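Local structure of dTDP-4-amino-4,6-dideoxyglucose formyltransferase (Mycobacterium tuberculosis CAS/NITR204, 5VYQ) at residues Q115-I129 against V158-V170. The protein probably transfers a formyl group from a folate cofactor to the sugar amine of dTDP-4-amino-4,6-dideoxyglucose, which it binds. Residues are numbered along the deposited sequence; the frame is centred on the assembly and turned at random.
Sequences QVFSIIDGQKVGVTI and VYARLMDIERELV. With 0FX (dTDP-4-amino-4,6-dideoxyglucose), chain D.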
ATOM      1  N   GLN A 115      -0.284 -19.375   2.697  1.00  8.37           N
ATOM      2  CA  GLN A 115      -1.269 -18.310   2.988  1.00  9.12           C
ATOM      3  C   GLN A 115      -1.415 -17.380   1.766  1.00  9.40           C
ATOM      4  O   GLN A 115      -2.472 -16.792   1.597  1.00  8.42           O
ATOM      5  CB  GLN A 115      -0.905 -17.467   4.220  1.00  9.47           C
ATOM      6  CG  GLN A 115       0.276 -16.475   4.119  1.00 10.22           C
ATOM      7  CD  GLN A 115       1.628 -17.125   4.124  1.00 10.76           C
ATOM      8  OE1 GLN A 115       1.763 -18.329   4.431  1.00 12.19           O
ATOM      9  NE2 GLN A 115       2.637 -16.368   3.727  1.00 10.66           N
ATOM     10  N   VAL A 116      -0.371 -17.225   0.955  1.00 10.09           N
ATOM     11  CA  VAL A 116      -0.476 -16.413  -0.261  1.00  9.62           C
ATOM     12  C   VAL A 116      -1.588 -16.973  -1.132  1.00  9.21           C
ATOM     13  O   VAL A 116      -2.509 -16.280  -1.548  1.00  9.52           O
ATOM     14  CB  VAL A 116       0.848 -16.327  -1.044  1.00  9.49           C
ATOM     15  CG1 VAL A 116       0.621 -15.613  -2.348  1.00 10.66           C
ATOM     16  CG2 VAL A 116       1.947 -15.691  -0.201  1.00  9.26           C
ATOM     17  N   PHE A 117      -1.550 -18.273  -1.321  1.00  9.44           N
ATOM     18  CA  PHE A 117      -2.467 -18.943  -2.205  1.00  9.57           C
ATOM     19  C   PHE A 117      -3.845 -19.039  -1.547  1.00 11.22           C
ATOM     20  O   PHE A 117      -4.899 -18.888  -2.228  1.00 10.97           O
ATOM     21  CB  PHE A 117      -1.876 -20.302  -2.629  1.00 10.09           C
ATOM     22  CG  PHE A 117      -0.680 -20.174  -3.497  1.00 10.63           C
ATOM     23  CD1 PHE A 117      -0.840 -20.012  -4.868  1.00 12.54           C
ATOM     24  CD2 PHE A 117       0.607 -20.162  -2.962  1.00 11.34           C
ATOM     25  CE1 PHE A 117       0.234 -19.909  -5.713  1.00 12.77           C
ATOM     26  CE2 PHE A 117       1.685 -20.036  -3.815  1.00 13.02           C
ATOM     27  CZ  PHE A 117       1.503 -19.888  -5.173  1.00 12.09           C
ATOM     28  N   SER A 118      -3.894 -19.225  -0.229  1.00  9.69           N
ATOM     29  CA  SER A 118      -5.200 -19.295   0.427  1.00  9.50           C
ATOM     30  C   SER A 118      -5.949 -17.967   0.516  1.00 10.69           C
ATOM     31  O   SER A 118      -7.188 -17.928   0.485  1.00 11.06           O
ATOM     32  CB  SER A 118      -5.067 -19.876   1.831  1.00 10.32           C
ATOM     33  OG  SER A 118      -4.876 -21.273   1.749  1.00 10.06           O
ATOM     34  N   ILE A 119      -5.213 -16.876   0.623  1.00 10.04           N
ATOM     35  CA  ILE A 119      -5.875 -15.574   0.565  1.00 11.77           C
ATOM     36  C   ILE A 119      -6.633 -15.439  -0.748  1.00 12.65           C
ATOM     37  O   ILE A 119      -7.708 -14.848  -0.791  1.00 15.26           O
ATOM     38  CB  ILE A 119      -4.851 -14.430   0.743  1.00 10.34           C
ATOM     39  CG1 ILE A 119      -4.459 -14.402   2.223  1.00  9.90           C
ATOM     40  CG2 ILE A 119      -5.401 -13.061   0.351  1.00 10.07           C
ATOM     41  CD1 ILE A 119      -3.225 -13.635   2.571  1.00 11.11           C
ATOM     42  N   ILE A 120      -6.034 -15.906  -1.812  1.00 11.97           N
ATOM     43  CA  ILE A 120      -6.648 -15.805  -3.139  1.00 13.06           C
ATOM     44  C   ILE A 120      -7.740 -16.829  -3.344  1.00 14.48           C
ATOM     45  O   ILE A 120      -8.788 -16.489  -3.893  1.00 14.22           O
ATOM     46  CB  ILE A 120      -5.600 -15.935  -4.243  1.00 13.41           C
ATOM     47  CG1 ILE A 120      -4.721 -14.678  -4.247  1.00 12.98           C
ATOM     48  CG2 ILE A 120      -6.219 -16.270  -5.616  1.00 13.22           C
ATOM     49  CD1 ILE A 120      -3.424 -14.899  -4.967  1.00 15.13           C
ATOM     50  N   ASP A 121      -7.511 -18.081  -2.951  1.00 11.60           N
ATOM     51  CA  ASP A 121      -8.482 -19.111  -3.285  1.00 12.54           C
ATOM     52  C   ASP A 121      -9.513 -19.453  -2.228  1.00 12.37           C
ATOM     53  O   ASP A 121     -10.421 -20.217  -2.517  1.00 13.50           O
ATOM     54  CB  ASP A 121      -7.817 -20.359  -3.863  1.00 12.03           C
ATOM     55  CG  ASP A 121      -7.094 -21.226  -2.844  1.00 11.07           C
ATOM     56  OD1 ASP A 121      -7.191 -20.933  -1.648  1.00 12.11           O
ATOM     57  OD2 ASP A 121      -6.413 -22.188  -3.327  1.00 12.09           O
ATOM     58  N   GLY A 122      -9.387 -18.959  -1.009  1.00 12.34           N
ATOM     59  CA  GLY A 122     -10.372 -19.193   0.065  1.00 12.50           C
ATOM     60  C   GLY A 122     -10.234 -20.519   0.774  1.00 13.08           C
ATOM     61  O   GLY A 122     -11.042 -20.854   1.659  1.00 15.06           O
ATOM     62  N   GLN A 123      -9.215 -21.299   0.419  1.00 11.30           N
ATOM     63  CA  GLN A 123      -8.975 -22.557   1.095  1.00 11.68           C
ATOM     64  C   GLN A 123      -8.441 -22.291   2.488  1.00 11.80           C
ATOM     65  O   GLN A 123      -7.892 -21.237   2.716  1.00 12.50           O
ATOM     66  CB  GLN A 123      -8.007 -23.447   0.310  1.00 11.29           C
ATOM     67  CG  GLN A 123      -8.613 -23.943  -1.007  1.00 12.67           C
ATOM     68  CD  GLN A 123      -7.827 -25.116  -1.567  1.00 14.75           C
ATOM     69  OE1 GLN A 123      -8.199 -26.277  -1.356  1.00 15.30           O
ATOM     70  NE2 GLN A 123      -6.722 -24.822  -2.232  1.00 12.72           N
ATOM     71  N   LYS A 124      -8.573 -23.235   3.397  1.00 11.99           N
ATOM     72  CA  LYS A 124      -8.025 -23.086   4.753  1.00 12.25           C
ATOM     73  C   LYS A 124      -6.526 -22.883   4.724  1.00 11.92           C
ATOM     74  O   LYS A 124      -5.838 -23.408   3.863  1.00 12.63           O
ATOM     75  CB  LYS A 124      -8.267 -24.304   5.597  1.00 14.56           C
ATOM     76  CG  LYS A 124      -9.734 -24.432   5.983  1.00 16.52           C
ATOM     77  CD  LYS A 124      -9.998 -25.686   6.807  1.00 20.92           C
ATOM     78  CE  LYS A 124     -11.519 -25.837   7.009  1.00 24.25           C
ATOM     79  NZ  LYS A 124     -11.722 -26.775   8.141  1.00 31.33           N
ATOM     80  N   VAL A 125      -6.045 -22.170   5.721  1.00 11.02           N
ATOM     81  CA  VAL A 125      -4.629 -22.161   6.021  1.00 11.03           C
ATOM     82  C   VAL A 125      -4.476 -22.387   7.525  1.00 11.61           C
ATOM     83  O   VAL A 125      -5.419 -22.319   8.325  1.00 10.66           O
ATOM     84  CB  VAL A 125      -3.945 -20.851   5.533  1.00 11.87           C
ATOM     85  CG1 VAL A 125      -4.264 -19.698   6.474  1.00 11.76           C
ATOM     86  CG2 VAL A 125      -2.429 -21.062   5.351  1.00 12.44           C
ATOM     87  N   GLY A 126      -3.252 -22.638   7.953  1.00 10.48           N
ATOM     88  CA  GLY A 126      -2.993 -23.004   9.358  1.00  9.99           C
ATOM     89  C   GLY A 126      -1.636 -23.686   9.399  1.00 10.89           C
ATOM     90  O   GLY A 126      -0.790 -23.399   8.551  1.00  9.80           O
ATOM     91  N   VAL A 127      -1.450 -24.577  10.362  1.00 10.19           N
ATOM     92  CA  VAL A 127      -0.181 -25.263  10.553  1.00  9.83           C
ATOM     93  C   VAL A 127      -0.471 -26.748  10.650  1.00 10.65           C
ATOM     94  O   VAL A 127      -1.460 -27.130  11.282  1.00 11.22           O
ATOM     95  CB  VAL A 127       0.491 -24.772  11.838  1.00 10.17           C
ATOM     96  CG1 VAL A 127       1.764 -25.554  12.105  1.00 10.80           C
ATOM     97  CG2 VAL A 127       0.815 -23.300  11.823  1.00 11.00           C
ATOM     98  N   THR A 128       0.388 -27.563  10.032  1.00  9.72           N
ATOM     99  CA  THR A 128       0.209 -29.007  10.065  1.00 10.14           C
ATOM    100  C   THR A 128       1.498 -29.667  10.489  1.00 10.94           C
ATOM    101  O   THR A 128       2.533 -29.336   9.935  1.00  9.55           O
ATOM    102  CB  THR A 128      -0.217 -29.558   8.694  1.00 10.00           C
ATOM    103  OG1 THR A 128      -1.413 -28.872   8.233  1.00 10.63           O
ATOM    104  CG2 THR A 128      -0.452 -31.028   8.754  1.00 10.08           C
ATOM    105  N   ILE A 129       1.413 -30.592  11.442  1.00  8.95           N
ATOM    106  CA  ILE A 129       2.568 -31.406  11.822  1.00  8.60           C
ATOM    107  C   ILE A 129       2.230 -32.813  11.290  1.00  9.44           C
ATOM    108  O   ILE A 129       1.177 -33.364  11.571  1.00  9.84           O
ATOM    109  CB  ILE A 129       2.725 -31.449  13.350  1.00  9.37           C
ATOM    110  CG1 ILE A 129       2.930 -30.055  13.923  1.00 10.31           C
ATOM    111  CG2 ILE A 129       3.920 -32.332  13.698  1.00  8.98           C
ATOM    112  CD1 ILE A 129       3.048 -29.933  15.422  1.00 11.38           C
ATOM    113  N   VAL A 158      -1.060 -12.683   8.252  1.00  9.97           N
ATOM    114  CA  VAL A 158      -1.447 -14.087   8.476  1.00 10.79           C
ATOM    115  C   VAL A 158      -0.229 -14.899   8.935  1.00 10.60           C
ATOM    116  O   VAL A 158      -0.291 -15.681   9.888  1.00  9.90           O
ATOM    117  CB  VAL A 158      -2.083 -14.731   7.258  1.00 11.07           C
ATOM    118  CG1 VAL A 158      -2.276 -16.245   7.471  1.00 12.02           C
ATOM    119  CG2 VAL A 158      -3.381 -14.010   6.904  1.00 12.00           C
ATOM    120  N   TYR A 159       0.898 -14.693   8.277  1.00  9.72           N
ATOM    121  CA  TYR A 159       2.112 -15.453   8.563  1.00  9.87           C
ATOM    122  C   TYR A 159       2.558 -15.249  10.012  1.00 10.54           C
ATOM    123  O   TYR A 159       2.951 -16.206  10.675  1.00 11.89           O
ATOM    124  CB  TYR A 159       3.224 -15.005   7.617  1.00 10.04           C
ATOM    125  CG  TYR A 159       4.429 -15.907   7.657  1.00 10.11           C
ATOM    126  CD1 TYR A 159       4.417 -17.174   7.131  1.00  9.97           C
ATOM    127  CD2 TYR A 159       5.559 -15.492   8.319  1.00 10.92           C
ATOM    128  CE1 TYR A 159       5.544 -17.994   7.202  1.00 11.34           C
ATOM    129  CE2 TYR A 159       6.677 -16.294   8.433  1.00 11.22           C
ATOM    130  CZ  TYR A 159       6.660 -17.545   7.867  1.00 10.29           C
ATOM    131  OH  TYR A 159       7.761 -18.340   7.929  1.00 12.43           O
ATOM    132  N   ALA A 160       2.455 -14.037  10.532  1.00 10.67           N
ATOM    133  CA  ALA A 160       2.833 -13.776  11.904  1.00 11.59           C
ATOM    134  C   ALA A 160       1.972 -14.600  12.850  1.00 11.39           C
ATOM    135  O   ALA A 160       2.495 -15.215  13.806  1.00 11.78           O
ATOM    136  CB  ALA A 160       2.746 -12.297  12.217  1.00 12.51           C
ATOM    137  N   ARG A 161       0.677 -14.714  12.561  1.00 10.88           N
ATOM    138  CA  ARG A 161      -0.189 -15.573  13.363  1.00 12.19           C
ATOM    139  C   ARG A 161       0.144 -17.055  13.158  1.00 12.04           C
ATOM    140  O   ARG A 161       0.121 -17.847  14.114  1.00 12.65           O
ATOM    141  CB  ARG A 161      -1.676 -15.290  13.103  1.00 12.99           C
ATOM    142  CG  ARG A 161      -2.115 -13.865  13.487  1.00 15.42           C
ATOM    143  CD  ARG A 161      -3.603 -13.634  13.734  1.00 16.97           C
ATOM    144  NE  ARG A 161      -4.428 -14.088  12.627  1.00 17.25           N
ATOM    145  CZ  ARG A 161      -4.652 -13.369  11.536  1.00 17.66           C
ATOM    146  NH1 ARG A 161      -5.376 -13.889  10.575  1.00 16.04           N
ATOM    147  NH2 ARG A 161      -4.118 -12.144  11.396  1.00 17.83           N
ATOM    148  N   LEU A 162       0.480 -17.458  11.936  1.00 11.07           N
ATOM    149  CA  LEU A 162       0.955 -18.822  11.704  1.00 11.74           C
ATOM    150  C   LEU A 162       2.163 -19.209  12.541  1.00 12.35           C
ATOM    151  O   LEU A 162       2.219 -20.328  13.073  1.00 12.58           O
ATOM    152  CB  LEU A 162       1.240 -19.111  10.222  1.00 11.68           C
ATOM    153  CG  LEU A 162       0.040 -19.006   9.308  1.00 11.82           C
ATOM    154  CD1 LEU A 162       0.503 -19.221   7.867  1.00 14.33           C
ATOM    155  CD2 LEU A 162      -1.004 -20.031   9.607  1.00 11.38           C
ATOM    156  N   MET A 163       3.083 -18.281  12.744  1.00 11.68           N
ATOM    157  CA  MET A 163       4.260 -18.596  13.555  1.00 11.73           C
ATOM    158  C   MET A 163       3.830 -18.745  15.027  1.00 11.70           C
ATOM    159  O   MET A 163       4.406 -19.580  15.741  1.00 13.03           O
ATOM    160  CB  MET A 163       5.320 -17.530  13.403  1.00 12.08           C
ATOM    161  CG  MET A 163       5.900 -17.385  11.997  1.00 12.29           C
ATOM    162  SD  MET A 163       6.663 -18.865  11.356  1.00 13.81           S
ATOM    163  CE  MET A 163       5.275 -19.710  10.640  1.00 13.40           C
ATOM    164  N   ASP A 164       2.868 -17.970  15.515  1.00 11.92           N
ATOM    165  CA  ASP A 164       2.367 -18.143  16.889  1.00 12.93           C
ATOM    166  C   ASP A 164       1.674 -19.500  17.011  1.00 12.15           C
ATOM    167  O   ASP A 164       1.867 -20.197  17.994  1.00 13.23           O
ATOM    168  CB  ASP A 164       1.367 -17.056  17.285  1.00 15.20           C
ATOM    169  CG  ASP A 164       2.005 -15.681  17.456  1.00 17.33           C
ATOM    170  OD1 ASP A 164       3.193 -15.596  17.741  1.00 18.84           O
ATOM    171  OD2 ASP A 164       1.298 -14.674  17.294  1.00 22.93           O
ATOM    172  N   ILE A 165       0.885 -19.880  16.021  1.00 12.39           N
ATOM    173  CA  ILE A 165       0.203 -21.175  16.010  1.00 12.52           C
ATOM    174  C   ILE A 165       1.190 -22.318  15.970  1.00 12.31           C
ATOM    175  O   ILE A 165       1.006 -23.349  16.627  1.00 12.81           O
ATOM    176  CB  ILE A 165      -0.847 -21.280  14.888  1.00 13.11           C
ATOM    177  CG1 ILE A 165      -1.956 -20.265  15.169  1.00 14.97           C
ATOM    178  CG2 ILE A 165      -1.297 -22.704  14.722  1.00 12.73           C
ATOM    179  CD1 ILE A 165      -2.932 -20.084  14.016  1.00 16.61           C
ATOM    180  N   GLU A 166       2.277 -22.162  15.230  1.00 11.56           N
ATOM    181  CA  GLU A 166       3.236 -23.219  15.123  1.00 11.46           C
ATOM    182  C   GLU A 166       3.857 -23.468  16.482  1.00 11.45           C
ATOM    183  O   GLU A 166       4.012 -24.629  16.875  1.00 10.20           O
ATOM    184  CB  GLU A 166       4.319 -22.810  14.119  1.00 13.41           C
ATOM    185  CG  GLU A 166       5.313 -23.849  13.829  1.00 12.83           C
ATOM    186  CD  GLU A 166       6.157 -23.487  12.582  1.00 13.97           C
ATOM    187  OE1 GLU A 166       7.306 -23.310  12.878  1.00 15.61           O
ATOM    188  OE2 GLU A 166       5.716 -23.331  11.433  1.00 13.12           O
ATOM    189  N   ARG A 167       4.191 -22.387  17.184  1.00 10.32           N
ATOM    190  CA  ARG A 167       4.805 -22.521  18.498  1.00 11.81           C
ATOM    191  C   ARG A 167       3.837 -23.204  19.470  1.00 12.06           C
ATOM    192  O   ARG A 167       4.232 -24.140  20.188  1.00 10.80           O
ATOM    193  CB  ARG A 167       5.232 -21.155  19.017  1.00 13.79           C
ATOM    194  CG  ARG A 167       5.575 -21.138  20.517  1.00 13.82           C
ATOM    195  CD  ARG A 167       6.125 -19.802  20.956  1.00 15.57           C
ATOM    196  NE  ARG A 167       7.451 -19.591  20.368  1.00 16.97           N
ATOM    197  CZ  ARG A 167       8.590 -20.077  20.884  1.00 20.01           C
ATOM    198  NH1 ARG A 167       9.751 -19.845  20.233  1.00 17.33           N
ATOM    199  NH2 ARG A 167       8.573 -20.799  22.033  1.00 18.97           N
ATOM    200  N   GLU A 168       2.558 -22.809  19.417  1.00 12.51           N
ATOM    201  CA  GLU A 168       1.514 -23.392  20.272  0.50 12.16           C
ATOM    202  C   GLU A 168       1.390 -24.901  20.026  1.00 12.09           C
ATOM    203  O   GLU A 168       1.366 -25.739  20.933  1.00 11.92           O
ATOM    204  CB  GLU A 168       0.176 -22.632  20.069  0.50 12.45           C
ATOM    205  CG  GLU A 168       0.238 -21.270  20.783  0.50 13.87           C
ATOM    206  CD  GLU A 168      -0.773 -20.164  20.489  0.50 15.29           C
ATOM    207  OE1 GLU A 168      -1.735 -20.271  19.696  0.50 19.10           O
ATOM    208  OE2 GLU A 168      -0.585 -19.098  21.116  0.50 18.00           O
ATOM    209  N   LEU A 169       1.281 -25.275  18.762  1.00 10.82           N
ATOM    210  CA  LEU A 169       1.025 -26.640  18.405  1.00 11.66           C
ATOM    211  C   LEU A 169       2.190 -27.558  18.695  1.00 11.67           C
ATOM    212  O   LEU A 169       2.046 -28.690  19.178  1.00 10.97           O
ATOM    213  CB  LEU A 169       0.637 -26.637  16.925  1.00 13.22           C
ATOM    214  CG  LEU A 169      -0.182 -27.789  16.434  1.00 15.19           C
ATOM    215  CD1 LEU A 169      -1.527 -27.849  17.160  1.00 14.37           C
ATOM    216  CD2 LEU A 169      -0.329 -27.646  14.914  1.00 14.92           C
ATOM    217  N   VAL A 170       3.401 -27.071  18.390  1.00 10.60           N
ATOM    218  CA  VAL A 170       4.590 -27.829  18.735  1.00 11.10           C
ATOM    219  C   VAL A 170       4.774 -28.072  20.239  1.00 10.88           C
ATOM    220  O   VAL A 170       5.089 -29.192  20.643  1.00 10.85           O
ATOM    221  CB  VAL A 170       5.863 -27.189  18.119  1.00 10.97           C
ATOM    222  CG1 VAL A 170       7.137 -27.846  18.612  1.00 13.89           C
ATOM    223  CG2 VAL A 170       5.777 -27.307  16.604  1.00 12.17           C
TER
HETATM  224  O4P 0FX D 302       7.819 -20.110   5.999  1.00 12.32           O
HETATM  225  P2  0FX D 302       8.942 -20.701   5.216  1.00 12.76           P
HETATM  226  O3P 0FX D 302      10.162 -21.121   6.004  1.00 13.31           O
HETATM  227  O1G 0FX D 302       8.192 -21.862   4.381  1.00 14.28           O
HETATM  228  C1G 0FX D 302       8.672 -22.338   3.136  1.00 15.87           C
HETATM  229  C2G 0FX D 302       7.477 -22.985   2.422  1.00 14.21           C
HETATM  230  O2G 0FX D 302       6.464 -21.972   2.335  1.00 11.88           O
HETATM  231  C3G 0FX D 302       6.934 -24.141   3.279  1.00 17.50           C
HETATM  232  O3G 0FX D 302       5.692 -24.663   2.747  1.00 19.17           O
HETATM  233  C4G 0FX D 302       8.043 -25.167   3.478  1.00 20.68           C
HETATM  234  N4A 0FX D 302       7.486 -26.221   4.360  1.00 24.40           N
HETATM  235  C5G 0FX D 302       9.253 -24.471   4.102  1.00 19.90           C
HETATM  236  C6G 0FX D 302      10.445 -25.421   4.003  1.00 22.97           C
HETATM  237  O5G 0FX D 302       9.696 -23.310   3.379  1.00 17.48           O
HETATM  238  OPP 0FX D 302       9.401 -19.732   4.015  1.00 12.60           O
HETATM  239  P   0FX D 302      10.241 -18.353   4.057  1.00 11.65           P
HETATM  240  O1P 0FX D 302      11.103 -18.372   2.854  1.00 12.40           O
HETATM  241  O2P 0FX D 302      10.794 -18.156   5.445  1.00 13.60           O
HETATM  242  O5  0FX D 302       9.136 -17.208   3.860  1.00 12.72           O
HETATM  243  C5  0FX D 302       8.222 -16.876   4.879  1.00 11.13           C
HETATM  244  C4  0FX D 302       7.115 -16.024   4.290  1.00 11.26           C
HETATM  245  O4  0FX D 302       7.692 -14.800   3.840  1.00 11.50           O
HETATM  246  C3  0FX D 302       6.414 -16.560   3.043  1.00 11.53           C
HETATM  247  O3  0FX D 302       5.337 -17.433   3.402  1.00 13.43           O
HETATM  248  C2  0FX D 302       5.884 -15.337   2.318  1.00 11.50           C
HETATM  249  C1  0FX D 302       6.977 -14.357   2.680  1.00 11.02           C
HETATM  250  N11 0FX D 302       7.948 -14.195   1.591  1.00 12.29           N
HETATM  251  C61 0FX D 302       9.186 -14.733   1.583  1.00 14.26           C
HETATM  252  C51 0FX D 302      10.059 -14.505   0.536  1.00 13.48           C
HETATM  253  C5A 0FX D 302      11.416 -15.162   0.546  1.00 16.66           C
HETATM  254  C21 0FX D 302       7.650 -13.287   0.579  1.00 11.36           C
HETATM  255  O21 0FX D 302       6.470 -12.712   0.600  1.00 11.34           O
HETATM  256  N31 0FX D 302       8.462 -13.051  -0.453  1.00 12.40           N
HETATM  257  C41 0FX D 302       9.691 -13.615  -0.448  1.00 15.34           C
HETATM  258  O41 0FX D 302      10.502 -13.337  -1.488  1.00 13.85           O
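Val127 of strand 125-129 drops its side chain against Leu162, Ile165 and Glu166 of helix 158-170, a worked example of helix-on-sheet packing in the Rossmann-like formyltransferase fold, where a long helix covers part of one face of the mixed sheet, over strands 125-131 and 141-147. The axes of strand 125-129 and helix 158-170 run at 30° to each other, 7.8 Å apart at closest approach. The packing is tight where Gly126 passes the helix: Leu162 CD2 packs on the glycine backbone, 3.5 Å from Gly126 O. One residue on, Val127 CG2 lies anti to its own carbonyl carbon, which sends it to the helix backbone, 3.5 Å from Leu162 O, and beside Ile165 CG2 at 3.6 Å. Val127 CG1 faces Leu169 CD2, and Ile129 CD1 finishes the seam between Leu169 CG and Val170 CG2.

Contact thins along helix 115-121 beyond Gln115, the axis staying 11.5 Å from that of helix 158-170; there Ile119 CD1 only grazes Val158 CG2 at 4.4 Å, while the far side of the turn, at Asp121 and Gly122, faces solvent. The nucleotide-sugar lies at the flank of the contact, beside Gln115 and Tyr159. Gln115 rests CB on Val158 CG1, and its chain, bent at chi2, carries the amide obliquely past the Tyr159 ring, the two planes 49° apart. Ser155, from the first turn of the same long helix, also hydrogen-bonds Gln115 NE2 and so helps fix the amide. The Tyr159 ring takes ligand C4 over the centre of one face and its OH donates a hydrogen bond to ligand O4P, while Gln115 NE2 donates to ligand O3 at 2.9 Å, nearly straight at 176°.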